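Local structure of translation initiation factor eIF2B subunit delta (Schizosaccharomyces pombe, 5B04) at residues P371-C376 against V442-M447; N349-S354 against T435-I440; P397-V402 against N418-K423; D388-N393 against L428-D433; K293-V298 against G318-Y323. The protein forms part of the eIF2B complex, which exchanges GDP for GTP on the gamma subunit of translation initiation factor eIF2. All blocks are in the same frame, centred on the assembly; numbering follows the deposited sequence.

Interaction 1 of 5, residues P371-C376 against V442-M447; sequences PVIACC and VCVCEM
Ile373 lies against Val442 and Val444 on one face of the parallel pair made by strands 372-375 and 442-445. Starting at its CB, 4.1 Å from Val442 CG1, the side chain divides. CG1, anti to its own carbonyl carbon (chi1 -56°), runs alongside Val442 with CG1 to CG1 at 3.8 Å, the two side chains pointing the same way. CG2 takes the other branch and meets Val444 CG2 at 3.7 Å. The tip, CD1, leads away from Val442; the surroundings of Ile373 include Phe340 and an apolar side chain of another subunit. The backbone ladder beneath is regular: Val442 N donates to Val372 O, Ala374 N to Val442 O, and Val444 N to Ala374 O. The last rung is more bent, with Cys376 N reaching Val444 O at 3.2 Å from above the carbonyl plane. Ala374 and Cys443 face the other side, where Met346 covers them; on the Ile373 face, Ile257 of helix 231-262 lies against Cys375 and Val444. The chemistry is that of the core of a Rossmann-like sheet: the peptide polar groups between the strands pair with one another, and Ile373, Val442 and Val444 give their face a largely aliphatic surface.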
# COMPACT_ATOMS: atom_id res chain seq x y z
N PRO G 371 19.46 12.42 -8.66
CA PRO G 371 20.04 11.10 -8.90
C PRO G 371 20.50 10.41 -7.62
O PRO G 371 21.17 11.03 -6.79
CB PRO G 371 21.24 11.41 -9.80
CG PRO G 371 20.88 12.68 -10.48
CD PRO G 371 20.11 13.47 -9.47
N VAL G 372 20.13 9.14 -7.46
CA VAL G 372 20.57 8.35 -6.33
C VAL G 372 21.69 7.40 -6.76
O VAL G 372 21.46 6.48 -7.55
CB VAL G 372 19.42 7.54 -5.71
CG1 VAL G 372 19.94 6.59 -4.65
CG2 VAL G 372 18.37 8.48 -5.13
N ILE G 373 22.89 7.64 -6.25
CA ILE G 373 24.06 6.89 -6.68
C ILE G 373 24.57 5.95 -5.59
O ILE G 373 25.11 6.39 -4.57
CB ILE G 373 25.20 7.84 -7.10
CG1 ILE G 373 24.70 8.80 -8.18
CG2 ILE G 373 26.40 7.05 -7.58
CD1 ILE G 373 25.72 9.84 -8.58
N ALA G 374 24.40 4.65 -5.82
CA ALA G 374 24.84 3.64 -4.86
C ALA G 374 26.26 3.18 -5.15
O ALA G 374 26.56 2.72 -6.25
CB ALA G 374 23.89 2.45 -4.87
N CYS G 375 27.13 3.31 -4.15
CA CYS G 375 28.52 2.89 -4.29
C CYS G 375 28.80 1.66 -3.44
O CYS G 375 28.90 1.74 -2.21
CB CYS G 375 29.46 4.03 -3.89
SG CYS G 375 29.26 5.53 -4.86
N CYS G 376 28.92 0.51 -4.09
CA CYS G 376 29.11 -0.75 -3.38
C CYS G 376 30.12 -1.65 -4.07
O CYS G 376 30.07 -1.84 -5.29
CB CYS G 376 27.77 -1.48 -3.24
SG CYS G 376 27.82 -2.96 -2.21
N VAL G 442 21.68 4.63 -10.21
CA VAL G 442 22.84 3.91 -10.74
C VAL G 442 23.61 3.22 -9.61
O VAL G 442 23.69 3.73 -8.49
CB VAL G 442 23.78 4.85 -11.52
CG1 VAL G 442 24.31 5.96 -10.62
CG2 VAL G 442 24.92 4.08 -12.17
N CYS G 443 24.16 2.05 -9.90
CA CYS G 443 25.02 1.35 -8.96
C CYS G 443 26.47 1.42 -9.43
O CYS G 443 26.80 0.95 -10.52
CB CYS G 443 24.59 -0.10 -8.79
SG CYS G 443 25.67 -1.08 -7.72
N VAL G 444 27.34 2.00 -8.60
CA VAL G 444 28.74 2.14 -8.96
C VAL G 444 29.61 1.13 -8.22
O VAL G 444 29.89 1.28 -7.03
CB VAL G 444 29.26 3.56 -8.66
CG1 VAL G 444 30.74 3.67 -9.00
CG2 VAL G 444 28.46 4.59 -9.44
N CYS G 445 30.04 0.09 -8.94
CA CYS G 445 30.97 -0.89 -8.40
C CYS G 445 32.27 -0.83 -9.19
O CYS G 445 32.48 0.09 -9.98
CB CYS G 445 30.37 -2.29 -8.44
SG CYS G 445 29.80 -2.82 -10.07
N GLU G 446 33.15 -1.82 -8.99
CA GLU G 446 34.41 -1.85 -9.71
C GLU G 446 34.22 -2.40 -11.12
O GLU G 446 35.15 -2.41 -11.93
CB GLU G 446 35.46 -2.68 -8.96
CG GLU G 446 35.16 -4.16 -8.88
CD GLU G 446 34.32 -4.53 -7.68
OE1 GLU G 446 33.26 -3.91 -7.48
OE2 GLU G 446 34.73 -5.44 -6.93
N MET G 447 33.01 -2.87 -11.41
CA MET G 447 32.66 -3.29 -12.77
C MET G 447 32.20 -2.08 -13.57
O MET G 447 32.01 -2.16 -14.78
CB MET G 447 31.57 -4.36 -12.75
CG MET G 447 31.72 -5.40 -11.65
SD MET G 447 33.36 -6.15 -11.60
CE MET G 447 33.11 -7.43 -10.38

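Interaction 2 of 5, residues N349-S354 against T435-I440; sequences NGALYS and TPPRLI
Leu352 and Thr435 pair through their backbones in both directions. Leu352 N donates to Thr435 O at 2.8 Å, and Thr435 N returns a bond of 2.7 Å to Leu352 O. Both donors lie in the plane of the carbonyl they meet, and together they form a hydrogen-bonded antiparallel pair where strands 352-355 and 425-435 run side by side.

A second polar contact stays within 349-354. Asn349 OD1 accepts from Ala351 N, two residues on, closing an Asx turn; the N-H comes from well above the amide carbonyl plane. The turn passes through Gly350, whose phi is positive (100°) and whose O is bonded to Ser452 OG.

The rest is van der Waals packing, in two patches. Pro437 sets its ring against the turn: CG lies 3.6 Å from Asn349 ND2, with the amide arm and the ring crossing at about a right angle, and CD is 3.9 Å from Ala351 CB. By Leu352 and Thr435, Ile440 sends CD1 to within 3.8 Å of Leu352 CB. Its CG1 is anti to the carbonyl carbon (chi1 -80°), which carries the ethyl arm to the leucine. Leu352 CB also sits 4.1 Å from Thr435 CB, and helix 358-367 lies against both residues.

Pro436 and Pro437 have no N-H to give, which is consistent with the ladder going no further toward them than this pair; ring-on-turn packing carries the contact onward into the 3-10 turn 437-439.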
# COMPACT_ATOMS: atom_id res chain seq x y z
N ASN G 349 17.64 -8.34 -6.26
CA ASN G 349 16.52 -7.78 -7.01
C ASN G 349 16.82 -6.34 -7.42
O ASN G 349 15.99 -5.67 -8.04
CB ASN G 349 15.23 -7.83 -6.20
CG ASN G 349 15.18 -6.79 -5.10
OD1 ASN G 349 16.11 -6.67 -4.30
ND2 ASN G 349 14.10 -6.02 -5.06
N GLY G 350 18.01 -5.87 -7.06
CA GLY G 350 18.45 -4.53 -7.42
C GLY G 350 18.28 -3.53 -6.30
O GLY G 350 18.62 -2.36 -6.44
N ALA G 351 17.76 -4.00 -5.16
CA ALA G 351 17.52 -3.12 -4.02
C ALA G 351 18.79 -2.87 -3.22
O ALA G 351 19.67 -3.73 -3.16
CB ALA G 351 16.44 -3.71 -3.13
N LEU G 352 18.87 -1.69 -2.61
CA LEU G 352 20.01 -1.32 -1.79
C LEU G 352 19.74 -1.58 -0.31
O LEU G 352 18.74 -1.11 0.23
CB LEU G 352 20.37 0.15 -2.01
CG LEU G 352 21.32 0.80 -1.01
CD1 LEU G 352 22.68 0.12 -1.01
CD2 LEU G 352 21.47 2.29 -1.30
N TYR G 353 20.63 -2.32 0.33
CA TYR G 353 20.50 -2.64 1.75
C TYR G 353 21.55 -1.90 2.56
O TYR G 353 22.68 -2.36 2.71
CB TYR G 353 20.62 -4.15 1.96
CG TYR G 353 20.41 -4.62 3.38
CD1 TYR G 353 19.13 -4.81 3.89
CD2 TYR G 353 21.49 -4.88 4.21
CE1 TYR G 353 18.94 -5.24 5.20
CE2 TYR G 353 21.31 -5.31 5.51
CZ TYR G 353 20.03 -5.48 6.00
OH TYR G 353 19.85 -5.91 7.30
N SER G 354 21.17 -0.74 3.09
CA SER G 354 22.10 0.09 3.86
C SER G 354 21.50 0.51 5.20
O SER G 354 20.58 -0.13 5.70
CB SER G 354 22.51 1.32 3.05
OG SER G 354 23.45 2.11 3.77
N THR G 435 16.16 -0.31 0.38
CA THR G 435 15.76 0.70 -0.58
C THR G 435 15.44 0.07 -1.93
O THR G 435 16.32 -0.50 -2.58
CB THR G 435 16.86 1.76 -0.77
OG1 THR G 435 17.39 2.15 0.50
CG2 THR G 435 16.30 2.99 -1.48
N PRO G 436 14.17 0.16 -2.36
CA PRO G 436 13.68 -0.43 -3.61
C PRO G 436 14.48 0.01 -4.83
O PRO G 436 14.95 1.15 -4.88
CB PRO G 436 12.23 0.08 -3.69
CG PRO G 436 12.15 1.23 -2.75
CD PRO G 436 13.11 0.90 -1.65
N PRO G 437 14.63 -0.89 -5.82
CA PRO G 437 15.43 -0.68 -7.03
C PRO G 437 15.01 0.56 -7.82
O PRO G 437 15.87 1.23 -8.39
CB PRO G 437 15.17 -1.95 -7.85
CG PRO G 437 14.80 -2.97 -6.84
CD PRO G 437 14.03 -2.24 -5.79
N ARG G 438 13.71 0.85 -7.85
CA ARG G 438 13.20 1.97 -8.63
C ARG G 438 13.66 3.32 -8.09
O ARG G 438 13.51 4.35 -8.75
CB ARG G 438 11.67 1.93 -8.67
CG ARG G 438 11.01 1.65 -7.33
CD ARG G 438 9.53 2.02 -7.36
NE ARG G 438 8.81 1.52 -6.19
CZ ARG G 438 7.59 1.90 -5.84
NH1 ARG G 438 6.94 2.80 -6.57
NH2 ARG G 438 7.01 1.39 -4.77
N LEU G 439 14.23 3.32 -6.89
CA LEU G 439 14.70 4.55 -6.27
C LEU G 439 16.21 4.73 -6.41
O LEU G 439 16.74 5.79 -6.10
CB LEU G 439 14.30 4.59 -4.79
CG LEU G 439 12.79 4.70 -4.54
CD1 LEU G 439 12.49 4.84 -3.05
CD2 LEU G 439 12.21 5.87 -5.32
N ILE G 440 16.89 3.69 -6.87
CA ILE G 440 18.32 3.79 -7.16
C ILE G 440 18.53 4.10 -8.64
O ILE G 440 18.06 3.36 -9.51
CB ILE G 440 19.08 2.49 -6.79
CG1 ILE G 440 19.36 2.43 -5.29
CG2 ILE G 440 20.40 2.42 -7.54
CD1 ILE G 440 18.18 2.01 -4.45

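Interaction 3 of 5, residues P397-V402 against N418-K423; sequences PGDQLV and NWKSVK
Asp399 holds Trp419 and Lys420 together at the surface, joining the 3-10 turn 398-400 to the helix-like bend 419-421; both belong to the long excursion between strands 395-396 and 425-435 of the antiparallel sheet. The hydrogen bond comes first. Trp419 NE1 donates to Asp399 OD1 at 2.9 Å, with the oxygen near the indole plane and met nearly along its C-O axis, while the carboxylate itself is turned 67° from the ring. The charged contact uses the same carboxylate: Lys420 NZ lies 3.3 Å from OD2 of Asp399 in a salt bridge whose hydrogen bonds are weak. OD1 therefore has two donors, Trp419 NE1 and, weakly, Lys420 NZ, which should favour the carboxylate form. Apolar packing fills in beside the polar groups. Gly398 CA approaches Trp419 CZ2 to 3.8 Å, and Val402 CG2 reaches Trp419 CD1 at 4.0 Å. Leu425 and Leu427 of strand 425-435 add to the packing round the indole, tying this outlying loop to the sheet. Lys420 gets to the carboxylate by a bent route, its chain kinked at chi2, chi3 and chi4, and on the way its CD rides 3.5 Å above one face of the Trp419 ring, offset toward the rim.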
# COMPACT_ATOMS: atom_id res chain seq x y z
N PRO G 397 20.26 -1.71 20.52
CA PRO G 397 19.78 -1.56 21.90
C PRO G 397 18.74 -0.45 22.05
O PRO G 397 18.97 0.67 21.61
CB PRO G 397 21.06 -1.21 22.66
CG PRO G 397 22.13 -1.90 21.90
CD PRO G 397 21.73 -1.82 20.45
N GLY G 398 17.60 -0.79 22.65
CA GLY G 398 16.51 0.16 22.81
C GLY G 398 16.86 1.30 23.74
O GLY G 398 16.25 2.37 23.68
N ASP G 399 17.83 1.07 24.62
CA ASP G 399 18.26 2.08 25.58
C ASP G 399 18.95 3.26 24.91
O ASP G 399 19.06 4.34 25.49
CB ASP G 399 19.17 1.45 26.63
CG ASP G 399 18.52 0.29 27.36
OD1 ASP G 399 17.28 0.31 27.52
OD2 ASP G 399 19.25 -0.63 27.78
N GLN G 400 19.43 3.04 23.69
CA GLN G 400 20.06 4.10 22.91
C GLN G 400 19.08 5.23 22.61
O GLN G 400 19.48 6.38 22.43
CB GLN G 400 20.62 3.53 21.60
CG GLN G 400 22.08 3.11 21.67
CD GLN G 400 23.02 4.29 21.79
OE1 GLN G 400 23.36 4.93 20.79
NE2 GLN G 400 23.45 4.59 23.01
N LEU G 401 17.80 4.88 22.55
CA LEU G 401 16.75 5.84 22.21
C LEU G 401 16.30 6.65 23.41
O LEU G 401 15.62 7.67 23.26
CB LEU G 401 15.56 5.10 21.59
CG LEU G 401 15.08 5.57 20.22
CD1 LEU G 401 16.25 5.76 19.27
CD2 LEU G 401 14.09 4.57 19.65
N VAL G 402 16.70 6.27 24.61
CA VAL G 402 16.43 7.06 25.80
C VAL G 402 17.10 8.41 25.84
O VAL G 402 16.53 9.36 26.33
CB VAL G 402 16.80 6.28 27.06
CG1 VAL G 402 16.54 7.11 28.30
CG2 VAL G 402 16.00 5.01 27.12
N ASN G 418 12.75 4.00 32.07
CA ASN G 418 12.27 2.76 32.67
C ASN G 418 11.31 2.01 31.77
O ASN G 418 10.40 1.33 32.24
CB ASN G 418 11.59 3.06 34.01
CG ASN G 418 10.52 4.13 33.89
OD1 ASN G 418 10.71 5.15 33.24
ND2 ASN G 418 9.37 3.88 34.52
N TRP G 419 11.52 2.12 30.46
CA TRP G 419 10.62 1.54 29.47
C TRP G 419 10.58 0.01 29.53
O TRP G 419 9.58 -0.60 29.13
CB TRP G 419 11.01 1.99 28.06
CG TRP G 419 12.32 1.42 27.60
CD1 TRP G 419 13.57 1.87 27.91
CD2 TRP G 419 12.50 0.30 26.73
NE1 TRP G 419 14.52 1.10 27.29
CE2 TRP G 419 13.89 0.13 26.56
CE3 TRP G 419 11.62 -0.57 26.08
CZ2 TRP G 419 14.42 -0.88 25.76
CZ3 TRP G 419 12.16 -1.58 25.29
CH2 TRP G 419 13.54 -1.73 25.14
N LYS G 420 11.66 -0.59 30.01
CA LYS G 420 11.74 -2.04 30.15
C LYS G 420 10.66 -2.54 31.10
O LYS G 420 10.09 -3.62 30.91
CB LYS G 420 13.12 -2.45 30.67
CG LYS G 420 14.28 -1.92 29.84
CD LYS G 420 14.59 -2.83 28.66
CE LYS G 420 15.88 -3.61 28.90
NZ LYS G 420 17.05 -2.71 29.09
N SER G 421 10.37 -1.75 32.13
CA SER G 421 9.42 -2.13 33.16
C SER G 421 7.99 -1.73 32.79
O SER G 421 7.03 -2.26 33.35
CB SER G 421 9.81 -1.49 34.49
OG SER G 421 11.17 -1.76 34.80
N VAL G 422 7.85 -0.79 31.86
CA VAL G 422 6.53 -0.31 31.46
C VAL G 422 5.87 -1.25 30.45
O VAL G 422 6.46 -1.58 29.42
CB VAL G 422 6.60 1.10 30.86
CG1 VAL G 422 5.20 1.61 30.56
CG2 VAL G 422 7.31 2.05 31.81
N LYS G 423 4.65 -1.66 30.76
CA LYS G 423 3.87 -2.50 29.86
C LYS G 423 3.33 -1.65 28.70
O LYS G 423 2.99 -0.48 28.89
CB LYS G 423 2.73 -3.18 30.63
CG LYS G 423 1.54 -3.59 29.78
CD LYS G 423 0.39 -4.09 30.64
CE LYS G 423 -0.73 -4.66 29.79
NZ LYS G 423 -2.01 -4.74 30.55

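Interaction 4 of 5, residues D388-N393 against L428-D433; sequences DSLVYN and LSLKYD. With PO4 (phosphate ion), chain P.
Asn393 bonds with its side-chain amide much as a neighbouring strand's backbone would: one flat group grips the backbone N and O of Tyr432. OD1 accepts from Tyr432 N at 2.9 Å, the N-H lying in the carbonyl plane on a lone pair. ND2 donates to Tyr432 O at 3.0 Å, though here it stands well above the plane of that carbonyl. The same ND2 makes a further bond to Ser389 O, nearly straight on the acceptor, which closes the loop 388-393 upon itself. These three bonds help to fix the rotation of an amide delivered by a CG anti to the backbone N (chi1 -150°).

Leucines pack next to it. Leu430 CD1 touches Asn393 ND2 at 3.5 Å and Leu390 CD2 at 3.7 Å, the two leucine chains crossing at about a right angle. At the far end Ser389 OG comes 3.3 Å from Asp433 OD1, and Ser389 OG is bonded to Val434 N and Asp433 OD2 to Ser359 OG.

The Tyr432 ring, stacked with His344, passes Asn393 OD1 at its edge and carries its OH on to a phosphate ion probably taken from the crystallisation liquor. The OH donates to phosphate O2 at 2.9 Å and also bonds Arg163, while Ser160 N holds the ion too.

Within the fold, the loop 388-393 leads into the short strand 395-396 and leans on strand 425-435, which pairs with 352-355 on its other side; Leu428 extends the sheet in parallel onto a strand of a neighbouring beta subunit.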
# COMPACT_ATOMS: atom_id res chain seq x y z
N ASP G 388 10.81 -6.50 2.13
CA ASP G 388 10.61 -5.44 3.10
C ASP G 388 11.82 -5.31 4.01
O ASP G 388 12.71 -6.16 4.00
CB ASP G 388 9.34 -5.68 3.92
CG ASP G 388 9.43 -6.92 4.78
OD1 ASP G 388 10.07 -7.90 4.34
OD2 ASP G 388 8.87 -6.92 5.89
N SER G 389 11.85 -4.24 4.80
CA SER G 389 13.00 -3.96 5.65
C SER G 389 12.91 -4.67 7.00
O SER G 389 13.75 -4.46 7.87
CB SER G 389 13.13 -2.45 5.88
OG SER G 389 13.07 -1.74 4.65
N LEU G 390 11.91 -5.53 7.16
CA LEU G 390 11.62 -6.10 8.47
C LEU G 390 12.01 -7.57 8.63
O LEU G 390 12.25 -8.03 9.74
CB LEU G 390 10.13 -5.94 8.79
CG LEU G 390 9.74 -4.56 9.31
CD1 LEU G 390 8.26 -4.51 9.64
CD2 LEU G 390 10.57 -4.20 10.53
N VAL G 391 12.07 -8.31 7.52
CA VAL G 391 12.40 -9.73 7.61
C VAL G 391 13.88 -9.94 7.96
O VAL G 391 14.21 -10.71 8.86
CB VAL G 391 12.07 -10.48 6.30
CG1 VAL G 391 12.57 -9.71 5.08
CG2 VAL G 391 12.63 -11.90 6.32
N TYR G 392 14.76 -9.23 7.27
CA TYR G 392 16.19 -9.28 7.56
C TYR G 392 16.69 -7.91 8.02
O TYR G 392 16.76 -6.97 7.23
CB TYR G 392 16.99 -9.74 6.34
CG TYR G 392 16.92 -11.22 6.07
CD1 TYR G 392 17.80 -12.10 6.70
CD2 TYR G 392 15.99 -11.75 5.18
CE1 TYR G 392 17.75 -13.46 6.45
CE2 TYR G 392 15.94 -13.11 4.93
CZ TYR G 392 16.81 -13.96 5.57
OH TYR G 392 16.76 -15.31 5.32
N ASN G 393 17.03 -7.82 9.30
CA ASN G 393 17.55 -6.58 9.86
C ASN G 393 18.36 -6.85 11.12
O ASN G 393 18.53 -8.01 11.52
CB ASN G 393 16.40 -5.61 10.16
CG ASN G 393 16.82 -4.15 10.04
OD1 ASN G 393 17.90 -3.77 10.48
ND2 ASN G 393 15.96 -3.34 9.44
N LEU G 428 12.57 1.00 20.10
CA LEU G 428 13.08 0.23 18.98
C LEU G 428 13.87 1.05 17.97
O LEU G 428 13.43 2.12 17.54
CB LEU G 428 11.93 -0.46 18.26
CG LEU G 428 12.39 -1.36 17.12
CD1 LEU G 428 12.91 -2.68 17.66
CD2 LEU G 428 11.27 -1.58 16.13
N SER G 429 15.04 0.54 17.59
CA SER G 429 15.84 1.15 16.54
C SER G 429 16.44 0.08 15.64
O SER G 429 17.32 -0.67 16.06
CB SER G 429 16.94 2.03 17.14
OG SER G 429 17.65 2.71 16.13
N LEU G 430 15.96 0.01 14.40
CA LEU G 430 16.55 -0.87 13.41
C LEU G 430 17.82 -0.25 12.87
O LEU G 430 17.93 0.97 12.79
CB LEU G 430 15.57 -1.15 12.27
CG LEU G 430 14.21 -1.74 12.64
CD1 LEU G 430 13.39 -2.03 11.39
CD2 LEU G 430 14.37 -3.00 13.47
N LYS G 431 18.79 -1.08 12.51
CA LYS G 431 20.05 -0.58 11.98
C LYS G 431 20.02 -0.41 10.47
O LYS G 431 20.70 0.45 9.92
CB LYS G 431 21.21 -1.50 12.37
CG LYS G 431 21.60 -1.43 13.84
CD LYS G 431 23.10 -1.56 14.01
CE LYS G 431 23.51 -1.36 15.46
NZ LYS G 431 24.99 -1.34 15.63
N TYR G 432 19.22 -1.23 9.80
CA TYR G 432 19.27 -1.29 8.34
C TYR G 432 17.94 -1.00 7.65
O TYR G 432 16.93 -0.76 8.29
CB TYR G 432 19.81 -2.65 7.91
CG TYR G 432 21.22 -2.89 8.39
CD1 TYR G 432 22.30 -2.23 7.80
CD2 TYR G 432 21.47 -3.74 9.45
CE1 TYR G 432 23.59 -2.44 8.25
CE2 TYR G 432 22.76 -3.95 9.91
CZ TYR G 432 23.81 -3.30 9.30
OH TYR G 432 25.10 -3.50 9.75
N ASP G 433 17.98 -1.05 6.32
CA ASP G 433 16.92 -0.47 5.51
C ASP G 433 16.99 -0.95 4.06
O ASP G 433 18.05 -0.87 3.43
CB ASP G 433 17.02 1.05 5.57
CG ASP G 433 15.77 1.74 5.08
OD1 ASP G 433 14.71 1.09 4.99
OD2 ASP G 433 15.86 2.96 4.81
P PO4 P . 27.31 -1.00 7.59
O1 PO4 P . 26.25 -0.42 6.69
O2 PO4 P . 27.02 -2.46 7.84
O3 PO4 P . 28.66 -0.86 6.93
O4 PO4 P . 27.32 -0.26 8.91

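Interaction 5 of 5, residues K293-V298 against G318-Y323; sequences KFRVVV and GIECTY
Arg295 and Glu320 cross obliquely on one face of two parallel strands, their guanidinium and carboxylate planes 33° apart. They touch through their aliphatic parts, CB of Arg295 to CB of Glu320 at 3.7 Å; the charged ends stay apart, with Arg295 NE 4.7 Å from Glu320 OE1, so any attraction is at longer range. CG of Arg295 stands between the backbone N and carbonyl carbon (chi1 59°); the chain then extends, running alongside Thr322 toward its salt bridge with Glu335. Between the strands Val296 N donates to Glu320 O at 2.7 Å, Thr322 N to Val296 O, and Val298 N to Thr322 O at 2.8 Å. This is a beta-alpha-beta crossover of the Rossmann-like sheet: strand 294-300, helix 306-316, a Schellman turn at Gly318, then strand 320-325. On the opposite face Ile319 puts CG2 between two partners, 3.7 Å from Val296 CG2 and 3.9 Å from Phe294 CE2, crossing both side chains obliquely. Cys321 SG packs on Val296 CB, beneath Leu311 and Leu314 of the crossover helix. Further along, Val298 CG1 meets Tyr323 CD1 at 4.0 Å, and the Tyr323 OH is hydrogen-bonded to Asp300 OD2. Residues 321-323 also pair in parallel with a strand of a neighbouring beta subunit.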
# COMPACT_ATOMS: atom_id res chain seq x y z
N LYS G 293 35.01 21.78 -7.63
CA LYS G 293 34.28 22.76 -6.83
C LYS G 293 32.88 22.26 -6.48
O LYS G 293 32.00 22.20 -7.34
CB LYS G 293 34.20 24.10 -7.55
CG LYS G 293 35.27 24.34 -8.60
CD LYS G 293 34.89 25.49 -9.51
CE LYS G 293 34.43 26.69 -8.70
NZ LYS G 293 34.39 27.93 -9.51
N PHE G 294 32.68 21.92 -5.22
CA PHE G 294 31.41 21.39 -4.75
C PHE G 294 31.28 21.58 -3.25
O PHE G 294 32.26 21.88 -2.57
CB PHE G 294 31.28 19.91 -5.11
CG PHE G 294 32.26 19.03 -4.39
CD1 PHE G 294 33.55 18.88 -4.87
CD2 PHE G 294 31.90 18.35 -3.24
CE1 PHE G 294 34.46 18.08 -4.22
CE2 PHE G 294 32.81 17.54 -2.58
CZ PHE G 294 34.09 17.40 -3.07
N ARG G 295 30.08 21.40 -2.73
CA ARG G 295 29.88 21.38 -1.29
C ARG G 295 29.07 20.15 -0.89
O ARG G 295 28.30 19.62 -1.70
CB ARG G 295 29.19 22.66 -0.81
CG ARG G 295 27.83 22.95 -1.42
CD ARG G 295 27.28 24.26 -0.89
NE ARG G 295 26.03 24.65 -1.53
CZ ARG G 295 24.83 24.52 -0.97
NH1 ARG G 295 24.72 24.01 0.26
NH2 ARG G 295 23.74 24.90 -1.62
N VAL G 296 29.25 19.70 0.34
CA VAL G 296 28.63 18.47 0.81
C VAL G 296 27.52 18.74 1.82
O VAL G 296 27.68 19.56 2.72
CB VAL G 296 29.68 17.53 1.45
CG1 VAL G 296 29.02 16.27 1.99
CG2 VAL G 296 30.76 17.18 0.44
N VAL G 297 26.40 18.05 1.66
CA VAL G 297 25.34 18.08 2.65
C VAL G 297 25.34 16.78 3.44
O VAL G 297 25.10 15.71 2.88
CB VAL G 297 23.96 18.30 2.02
CG1 VAL G 297 22.87 18.12 3.06
CG2 VAL G 297 23.88 19.67 1.38
N VAL G 298 25.61 16.87 4.74
CA VAL G 298 25.64 15.70 5.60
C VAL G 298 24.34 15.55 6.37
O VAL G 298 23.97 16.43 7.15
CB VAL G 298 26.82 15.75 6.59
CG1 VAL G 298 26.76 14.58 7.55
CG2 VAL G 298 28.14 15.77 5.84
N GLY G 318 38.94 20.29 4.48
CA GLY G 318 38.63 21.59 3.89
C GLY G 318 37.53 21.56 2.85
O GLY G 318 37.61 22.26 1.84
N ILE G 319 36.49 20.78 3.10
CA ILE G 319 35.34 20.73 2.20
C ILE G 319 34.17 21.51 2.78
O ILE G 319 33.86 21.39 3.97
CB ILE G 319 34.90 19.28 1.92
CG1 ILE G 319 36.11 18.41 1.55
CG2 ILE G 319 33.86 19.24 0.81
CD1 ILE G 319 35.75 16.98 1.23
N GLU G 320 33.53 22.31 1.94
CA GLU G 320 32.36 23.08 2.35
C GLU G 320 31.21 22.15 2.71
O GLU G 320 30.82 21.30 1.91
CB GLU G 320 31.94 24.04 1.23
CG GLU G 320 30.82 25.00 1.59
CD GLU G 320 30.56 26.02 0.51
OE1 GLU G 320 29.58 26.79 0.63
OE2 GLU G 320 31.34 26.07 -0.46
N CYS G 321 30.67 22.30 3.91
CA CYS G 321 29.68 21.35 4.42
C CYS G 321 28.47 21.98 5.09
O CYS G 321 28.57 23.00 5.77
CB CYS G 321 30.35 20.38 5.40
SG CYS G 321 31.50 19.22 4.64
N THR G 322 27.31 21.35 4.89
CA THR G 322 26.09 21.70 5.60
C THR G 322 25.63 20.49 6.40
O THR G 322 25.74 19.35 5.94
CB THR G 322 24.97 22.15 4.62
OG1 THR G 322 25.41 23.30 3.89
CG2 THR G 322 23.70 22.49 5.38
N TYR G 323 25.13 20.72 7.61
CA TYR G 323 24.78 19.64 8.52
C TYR G 323 23.34 19.75 9.01
O TYR G 323 22.97 20.73 9.65
CB TYR G 323 25.75 19.62 9.71
CG TYR G 323 25.52 18.50 10.69
CD1 TYR G 323 26.00 17.22 10.44
CD2 TYR G 323 24.86 18.73 11.89
CE1 TYR G 323 25.81 16.20 11.35
CE2 TYR G 323 24.66 17.71 12.80
CZ TYR G 323 25.14 16.45 12.53
OH TYR G 323 24.94 15.43 13.44

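Following the chain, interaction 5 closes first, joining two strands at the end of this chain's part of the large sheet across helix 306-316, before any other contact opens. Segment 349-354 then begins interaction 2, and 371-376 begins interaction 1; they end in the order 435-440, 442-447, so the two loops cross, and the contacts touch where Val372 meets Leu439. Interaction 4 is nested inside both loops, and interaction 3 lies within interaction 4, touching it through Leu401 and Leu428. Interactions 2 and 4 share the antiparallel sheet and meet at Ser354 and Asp433. Interactions 1 and 5 lie in the same large sheet, centres about 20 Å apart, while interaction 3 is about 38 Å from interaction 1, centre to centre.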